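PDB 5EJY: myosin-I heavy chain from Dictyostelium discoideum, which works as an actin-based motor with ATPase activity in the early steps of phagocytosis and adhesion, and is represented here by its MyTH4-FERM MF1 tail domain. Local coordinates for residues 14-17 and 18-21; 52-55 and 56-59; 341-344 and 345-349. All blocks are in the same frame, centred on the assembly; numbering follows the deposited sequence.

Contact 1. Residues 14-17 and 18-21; sequences YSFY and DYAN
Asp-18 meets Ser-15 in the first turn of helix 16-23: its backbone N gives a hydrogen bond to Ser-15 O (2.9 Å). A water accepts from Ser-15 N and donates to Asp-18 OD2 at 2.7 Å, tying the carboxylate back to the chain ahead of the helix. The other carboxylate oxygen, OD1, lies at the edge of the Tyr-17 ring, near its plane and 3.5 Å from CD2. Tyr-19 follows with a weak backbone bond to Ser-15 O, which therefore receives two N-H groups at the start of the helix, where Ser-15 is the N-cap residue. The Tyr-19 ring is almost parallel to that of Phe-16 but slid well aside, the nearest atoms being CD1 of Tyr-19 and CE1 of Phe-16, 3.6 Å apart. Both rings also touch Cys-107, so this side seats the helix on helix 102-112 of the MyTH4 domain. Ala-20 places CB over one Phe-16 face in a CH-pi contact, 4.3 Å from the centroid, while its N bonds to Phe-16 O. Asn-21, whose CG stands beside its own backbone N (chi1 -72°), sets ND2 tightly over one face of the Tyr-17 ring, 3.0 Å from CZ, with amide and ring planes 80° apart.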
loop_
_atom_site.group_PDB
_atom_site.type_symbol
_atom_site.label_atom_id
_atom_site.label_comp_id
_atom_site.label_asym_id
_atom_site.label_seq_id
_atom_site.Cartn_x
_atom_site.Cartn_y
_atom_site.Cartn_z
ATOM N N TYR A 14 24.961 -19.194 19.797
ATOM C CA TYR A 14 24.079 -19.776 18.796
ATOM C C TYR A 14 24.852 -20.147 17.548
ATOM O O TYR A 14 24.995 -19.352 16.621
ATOM C CB TYR A 14 22.928 -18.815 18.474
ATOM C CG TYR A 14 21.991 -18.617 19.639
ATOM C CD1 TYR A 14 20.914 -19.469 19.834
ATOM C CD2 TYR A 14 22.186 -17.590 20.548
ATOM C CE1 TYR A 14 20.053 -19.300 20.895
ATOM C CE2 TYR A 14 21.329 -17.412 21.614
ATOM C CZ TYR A 14 20.265 -18.273 21.783
ATOM O OH TYR A 14 19.403 -18.113 22.839
ATOM N N SER A 15 25.362 -21.368 17.537
ATOM C CA SER A 15 26.162 -21.840 16.428
ATOM C C SER A 15 25.341 -22.768 15.549
ATOM O O SER A 15 24.778 -23.741 16.045
ATOM C CB SER A 15 27.386 -22.594 16.952
ATOM O OG SER A 15 28.047 -23.240 15.883
ATOM N N PHE A 16 25.287 -22.478 14.250
ATOM C CA PHE A 16 24.519 -23.306 13.321
ATOM C C PHE A 16 24.982 -24.760 13.338
ATOM O O PHE A 16 24.208 -25.660 13.032
ATOM C CB PHE A 16 24.595 -22.757 11.892
ATOM C CG PHE A 16 23.640 -23.433 10.935
ATOM C CD1 PHE A 16 22.264 -23.280 11.081
ATOM C CD2 PHE A 16 24.114 -24.217 9.896
ATOM C CE1 PHE A 16 21.385 -23.897 10.218
ATOM C CE2 PHE A 16 23.242 -24.832 9.019
ATOM C CZ PHE A 16 21.868 -24.677 9.181
ATOM N N TYR A 17 26.251 -24.982 13.680
ATOM C CA TYR A 17 26.762 -26.339 13.843
ATOM C C TYR A 17 25.849 -27.153 14.750
ATOM O O TYR A 17 25.504 -28.294 14.444
ATOM C CB TYR A 17 28.174 -26.304 14.441
ATOM C CG TYR A 17 28.743 -27.667 14.760
ATOM C CD1 TYR A 17 29.367 -28.417 13.779
ATOM C CD2 TYR A 17 28.662 -28.198 16.043
ATOM C CE1 TYR A 17 29.897 -29.652 14.049
ATOM C CE2 TYR A 17 29.198 -29.450 16.332
ATOM C CZ TYR A 17 29.817 -30.166 15.320
ATOM O OH TYR A 17 30.358 -31.407 15.559
ATOM N N ASP A 18 25.478 -26.574 15.884
ATOM C CA ASP A 18 24.653 -27.279 16.846
ATOM C C ASP A 18 23.241 -27.474 16.313
ATOM O O ASP A 18 22.663 -28.543 16.462
ATOM C CB ASP A 18 24.607 -26.524 18.166
ATOM C CG ASP A 18 25.946 -26.551 18.894
ATOM O OD1 ASP A 18 26.649 -27.578 18.787
ATOM O OD2 ASP A 18 26.295 -25.548 19.547
ATOM N N TYR A 19 22.690 -26.435 15.689
ATOM C CA TYR A 19 21.335 -26.532 15.140
ATOM C C TYR A 19 21.276 -27.639 14.097
ATOM O O TYR A 19 20.378 -28.478 14.111
ATOM C CB TYR A 19 20.903 -25.204 14.510
ATOM C CG TYR A 19 19.560 -25.306 13.816
ATOM C CD1 TYR A 19 19.473 -25.805 12.529
ATOM C CD2 TYR A 19 18.390 -24.931 14.459
ATOM C CE1 TYR A 19 18.251 -25.928 11.885
ATOM C CE2 TYR A 19 17.155 -25.046 13.821
ATOM C CZ TYR A 19 17.103 -25.542 12.532
ATOM O OH TYR A 19 15.896 -25.673 11.878
ATOM N N ALA A 20 22.245 -27.632 13.194
ATOM C CA ALA A 20 22.277 -28.567 12.074
ATOM C C ALA A 20 22.475 -30.028 12.502
ATOM O O ALA A 20 21.835 -30.928 11.961
ATOM C CB ALA A 20 23.339 -28.145 11.076
ATOM N N ASN A 21 23.365 -30.277 13.462
ATOM C CA ASN A 21 23.508 -31.639 13.976
ATOM C C ASN A 21 22.226 -32.157 14.618
ATOM O O ASN A 21 21.885 -33.326 14.477
ATOM C CB ASN A 21 24.661 -31.748 14.976
ATOM C CG ASN A 21 26.004 -31.661 14.312
ATOM O OD1 ASN A 21 26.148 -31.976 13.134
ATOM N ND2 ASN A 21 27.009 -31.237 15.067
HETATM O O HOH W 1 24.825 -23.345 19.759
#

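Contact 2. Residues 52-55 and 56-59; sequences DAEQ and TKVA
Val-58 packs closely on Glu-54, its CG2 methyl 3.2 Å from Glu-54 O, while the amide N of Val-58 bonds to that same oxygen at 3.0 Å. The next step of the helix brings Ala-59 against Gln-55 in a like manner: the N of Ala-59 donates to Gln-55 O, and its CB touches the same carbonyl oxygen. Val-58 and Ala-59 are the buried residues of this first part of helix 53-70 in the MyTH4 domain, and Ala-59 O accepts from Gln-108 beyond them.

The start of the helix is closed by Asp-52 at the N-cap. Its OD1 takes the N-H of Glu-54 (2.9 Å), and its OD2 is met from above the carboxylate plane by Gln-55 NE2 at 3.2 Å. The amide of Gln-55 is thus held at both ends, since OE1 is hydrogen-bonded to Ser-100. One turn on, the N of Thr-56 bonds to Asp-52 O.

The solvent side is looser. Glu-54 bends at its second torsion (chi2 77°), which turns the carboxylate forward along the helix, toward Lys-57 and Val-58. Lys-57 folds at chi3 and chi4 and meets it mainly through CE, 3.2 Å from Glu-54 OE1. The charged ends stay farther apart: the salt bridge from Lys-57 NZ to Glu-54 OE2 is long, at 3.8 Å, and the main partner of NZ is Glu-61, with which it forms a salt bridge. Two acids at the first turn would probably interact favourably with the positive end of the helix dipole, while the acids of Glu-54 and Glu-61 near Lys-57 NZ would probably favour its charged form.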
loop_
_atom_site.group_PDB
_atom_site.type_symbol
_atom_site.label_atom_id
_atom_site.label_comp_id
_atom_site.label_asym_id
_atom_site.label_seq_id
_atom_site.Cartn_x
_atom_site.Cartn_y
_atom_site.Cartn_z
ATOM N N ASP A 52 5.301 -34.426 6.484
ATOM C CA ASP A 52 4.477 -34.307 5.289
ATOM C C ASP A 52 5.335 -34.655 4.078
ATOM O O ASP A 52 6.275 -33.931 3.741
ATOM C CB ASP A 52 3.930 -32.881 5.198
ATOM C CG ASP A 52 3.017 -32.658 3.996
ATOM O OD1 ASP A 52 3.075 -33.435 3.023
ATOM O OD2 ASP A 52 2.264 -31.666 4.024
ATOM N N ALA A 53 5.026 -35.779 3.439
ATOM C CA ALA A 53 5.801 -36.255 2.298
ATOM C C ALA A 53 5.859 -35.241 1.156
ATOM O O ALA A 53 6.859 -35.166 0.436
ATOM C CB ALA A 53 5.249 -37.579 1.800
ATOM N N GLU A 54 4.785 -34.474 0.981
ATOM C CA GLU A 54 4.749 -33.458 -0.070
ATOM C C GLU A 54 5.731 -32.323 0.209
ATOM O O GLU A 54 6.322 -31.777 -0.716
ATOM C CB GLU A 54 3.329 -32.902 -0.258
ATOM C CG GLU A 54 3.255 -31.604 -1.065
ATOM C CD GLU A 54 3.408 -31.818 -2.563
ATOM O OE1 GLU A 54 3.419 -32.990 -3.003
ATOM O OE2 GLU A 54 3.506 -30.811 -3.301
ATOM N N GLN A 55 5.896 -31.959 1.478
ATOM C CA GLN A 55 6.824 -30.890 1.831
ATOM C C GLN A 55 8.263 -31.351 1.682
ATOM O O GLN A 55 9.150 -30.552 1.378
ATOM C CB GLN A 55 6.572 -30.362 3.243
ATOM C CG GLN A 55 5.393 -29.395 3.320
ATOM C CD GLN A 55 5.118 -28.903 4.723
ATOM O OE1 GLN A 55 5.988 -28.317 5.373
ATOM N NE2 GLN A 55 3.898 -29.138 5.205
ATOM N N THR A 56 8.495 -32.641 1.898
ATOM C CA THR A 56 9.818 -33.203 1.667
ATOM C C THR A 56 10.159 -33.073 0.188
ATOM O O THR A 56 11.258 -32.652 -0.171
ATOM C CB THR A 56 9.878 -34.686 2.079
ATOM O OG1 THR A 56 9.612 -34.803 3.480
ATOM C CG2 THR A 56 11.245 -35.273 1.773
ATOM N N LYS A 57 9.205 -33.423 -0.672
ATOM C CA LYS A 57 9.408 -33.343 -2.113
ATOM C C LYS A 57 9.646 -31.906 -2.571
ATOM O O LYS A 57 10.515 -31.639 -3.400
ATOM C CB LYS A 57 8.197 -33.915 -2.863
ATOM C CG LYS A 57 8.326 -33.805 -4.381
ATOM C CD LYS A 57 7.055 -34.253 -5.113
ATOM C CE LYS A 57 5.921 -33.236 -4.967
ATOM N NZ LYS A 57 6.119 -32.003 -5.793
ATOM N N VAL A 58 8.858 -30.983 -2.037
ATOM C CA VAL A 58 9.013 -29.575 -2.384
ATOM C C VAL A 58 10.364 -29.007 -1.906
ATOM O O VAL A 58 10.979 -28.187 -2.586
ATOM C CB VAL A 58 7.852 -28.742 -1.813
ATOM C CG1 VAL A 58 8.136 -27.239 -1.974
ATOM C CG2 VAL A 58 6.534 -29.126 -2.503
ATOM N N ALA A 59 10.818 -29.432 -0.736
ATOM C CA ALA A 59 12.112 -28.966 -0.225
ATOM C C ALA A 59 13.227 -29.320 -1.199
ATOM O O ALA A 59 14.130 -28.516 -1.460
ATOM C CB ALA A 59 12.396 -29.554 1.143
#

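Contact 3. Residues 341-344 and 345-349; sequences KLQF and ESSDY
The C-terminal end of helix 331-346, in the all-helical central lobe of the FERM domain, is where Lys-341 to Phe-344 meet the residues that lead the chain out of the helix. Near this end the N of Glu-345 bonds to Lys-341 O and the N of Ser-346 to Leu-342 O, at 2.9 and 2.8 Å respectively. Ser-347 then leaves helical geometry with a positive phi of 66°, and its N makes a weak bond to Gln-343 O.

Lys-341 and Glu-345 run side by side in the same direction, but they touch through CE of the lysine and OE2 of the acid, 3.3 Å apart. Lys-341 NZ is 4.6 Å from Glu-345 OE2, beyond a salt bridge; NZ instead donates to Lys-364 O, and Glu-345 OE1 is bonded to the Tyr-365 hydroxyl. On the buried side Leu-342 lays CD1 against CB and OG of Ser-346, 3.8 Å from CB, and also packs on Phe-378 and Tyr-382.

Gln-343 carries its amide to the turn by a bend at chi2 (60°), so that the group lies alongside the Asp-348 carboxylate with the two planes 37° apart. Around it stand Tyr-382, His-385 and Ala-393. Asp-348 OD1 also accepts from Gly-387 N. With an alanine in place of Gln-343, a gap would probably open beside the Asp-348 carboxylate and leave Ser-347 and Asp-348 freer to shift. Phe-344, which also packs on Pro-390 and Lys-394, brings CD2 to within 3.8 Å of Glu-345 CG. At the turn itself, Ser-347 CA makes a C-H...O contact with Gln-343 O at 3.1 Å.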
loop_
_atom_site.group_PDB
_atom_site.type_symbol
_atom_site.label_atom_id
_atom_site.label_comp_id
_atom_site.label_asym_id
_atom_site.label_seq_id
_atom_site.Cartn_x
_atom_site.Cartn_y
_atom_site.Cartn_z
ATOM N N LYS A 341 -13.232 28.044 -11.461
ATOM C CA LYS A 341 -11.926 27.415 -11.653
ATOM C C LYS A 341 -11.332 27.806 -13.009
ATOM O O LYS A 341 -10.123 28.030 -13.138
ATOM C CB LYS A 341 -12.038 25.894 -11.523
ATOM C CG LYS A 341 -10.719 25.132 -11.659
ATOM C CD LYS A 341 -10.921 23.640 -11.389
ATOM C CE LYS A 341 -9.853 22.767 -12.055
ATOM N NZ LYS A 341 -10.216 21.309 -11.966
ATOM N N LEU A 342 -12.187 27.903 -14.019
ATOM C CA LEU A 342 -11.728 28.290 -15.347
ATOM C C LEU A 342 -11.276 29.749 -15.365
ATOM O O LEU A 342 -10.269 30.087 -15.991
ATOM C CB LEU A 342 -12.821 28.051 -16.396
ATOM C CG LEU A 342 -12.420 28.303 -17.854
ATOM C CD1 LEU A 342 -11.150 27.547 -18.219
ATOM C CD2 LEU A 342 -13.566 27.924 -18.798
ATOM N N GLN A 343 -12.008 30.612 -14.669
ATOM C CA GLN A 343 -11.639 32.021 -14.605
ATOM C C GLN A 343 -10.297 32.178 -13.892
ATOM O O GLN A 343 -9.494 33.063 -14.219
ATOM C CB GLN A 343 -12.715 32.830 -13.886
ATOM C CG GLN A 343 -12.420 34.330 -13.794
ATOM C CD GLN A 343 -12.264 35.004 -15.157
ATOM O OE1 GLN A 343 -11.677 36.087 -15.261
ATOM N NE2 GLN A 343 -12.783 34.369 -16.203
ATOM N N PHE A 344 -10.063 31.307 -12.917
ATOM C CA PHE A 344 -8.824 31.324 -12.149
ATOM C C PHE A 344 -7.650 30.887 -13.015
ATOM O O PHE A 344 -6.636 31.592 -13.110
ATOM C CB PHE A 344 -8.953 30.430 -10.908
ATOM C CG PHE A 344 -7.657 30.228 -10.170
ATOM C CD1 PHE A 344 -7.127 31.238 -9.382
ATOM C CD2 PHE A 344 -6.975 29.027 -10.264
ATOM C CE1 PHE A 344 -5.926 31.052 -8.706
ATOM C CE2 PHE A 344 -5.773 28.840 -9.591
ATOM C CZ PHE A 344 -5.259 29.849 -8.811
ATOM N N GLU A 345 -7.792 29.737 -13.665
ATOM C CA GLU A 345 -6.699 29.162 -14.436
ATOM C C GLU A 345 -6.445 29.837 -15.789
ATOM O O GLU A 345 -5.309 29.893 -16.250
ATOM C CB GLU A 345 -6.906 27.660 -14.636
ATOM C CG GLU A 345 -6.865 26.862 -13.342
ATOM C CD GLU A 345 -6.943 25.364 -13.563
ATOM O OE1 GLU A 345 -6.796 24.916 -14.716
ATOM O OE2 GLU A 345 -7.151 24.625 -12.577
ATOM N N SER A 346 -7.499 30.338 -16.427
ATOM C CA SER A 346 -7.393 30.800 -17.807
ATOM C C SER A 346 -7.754 32.266 -17.983
ATOM O O SER A 346 -7.570 32.827 -19.064
ATOM C CB SER A 346 -8.259 29.940 -18.723
ATOM O OG SER A 346 -7.656 28.676 -18.932
ATOM N N SER A 347 -8.266 32.876 -16.923
ATOM C CA SER A 347 -8.685 34.265 -16.972
ATOM C C SER A 347 -9.871 34.442 -17.921
ATOM O O SER A 347 -10.509 33.461 -18.308
ATOM C CB SER A 347 -7.519 35.162 -17.398
ATOM O OG SER A 347 -7.748 36.491 -16.981
ATOM N N ASP A 348 -10.151 35.694 -18.288
ATOM C CA ASP A 348 -11.327 36.062 -19.089
ATOM C C ASP A 348 -11.610 35.168 -20.295
ATOM O O ASP A 348 -10.692 34.633 -20.919
ATOM C CB ASP A 348 -11.212 37.516 -19.563
ATOM C CG ASP A 348 -11.520 38.511 -18.467
ATOM O OD1 ASP A 348 -12.001 38.086 -17.393
ATOM O OD2 ASP A 348 -11.298 39.724 -18.688
ATOM N N TYR A 349 -12.893 35.030 -20.626
ATOM C CA TYR A 349 -13.316 34.264 -21.801
ATOM C C TYR A 349 -12.694 34.764 -23.105
ATOM O O TYR A 349 -12.526 35.966 -23.306
ATOM C CB TYR A 349 -14.845 34.299 -21.948
ATOM C CG TYR A 349 -15.327 33.765 -23.284
ATOM C CD1 TYR A 349 -15.816 32.473 -23.402
ATOM C CD2 TYR A 349 -15.276 34.553 -24.431
ATOM C CE1 TYR A 349 -16.244 31.980 -24.620
ATOM C CE2 TYR A 349 -15.697 34.068 -25.653
ATOM C CZ TYR A 349 -16.182 32.781 -25.742
ATOM O OH TYR A 349 -16.607 32.292 -26.957
#

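How the contacts relate
Contacts 1 and 2 both describe the start of a helix, in helices that follow each other in the chain, whereas contact 3 describes the end of one; no two share a helix. The centres of contacts 1 and 2 lie about 23 Å apart; contact 3, in the FERM part, is about 74 Å from contact 1 between centres. Each has a buried side (Tyr-19 and Ala-20; Val-58 and Ala-59; Leu-342 and Gln-343) and an exposed one (Tyr-17 and Asp-18; Ala-53, Glu-54 and Lys-57; Glu-345 and Ser-347). Aromatic rings dominate contact 1, with a water bridge at its start; contact 2 relies on a carboxylate cap and a long, local Glu-Lys salt bridge; contact 3 combines aliphatic chains with an amide beside a carboxylate.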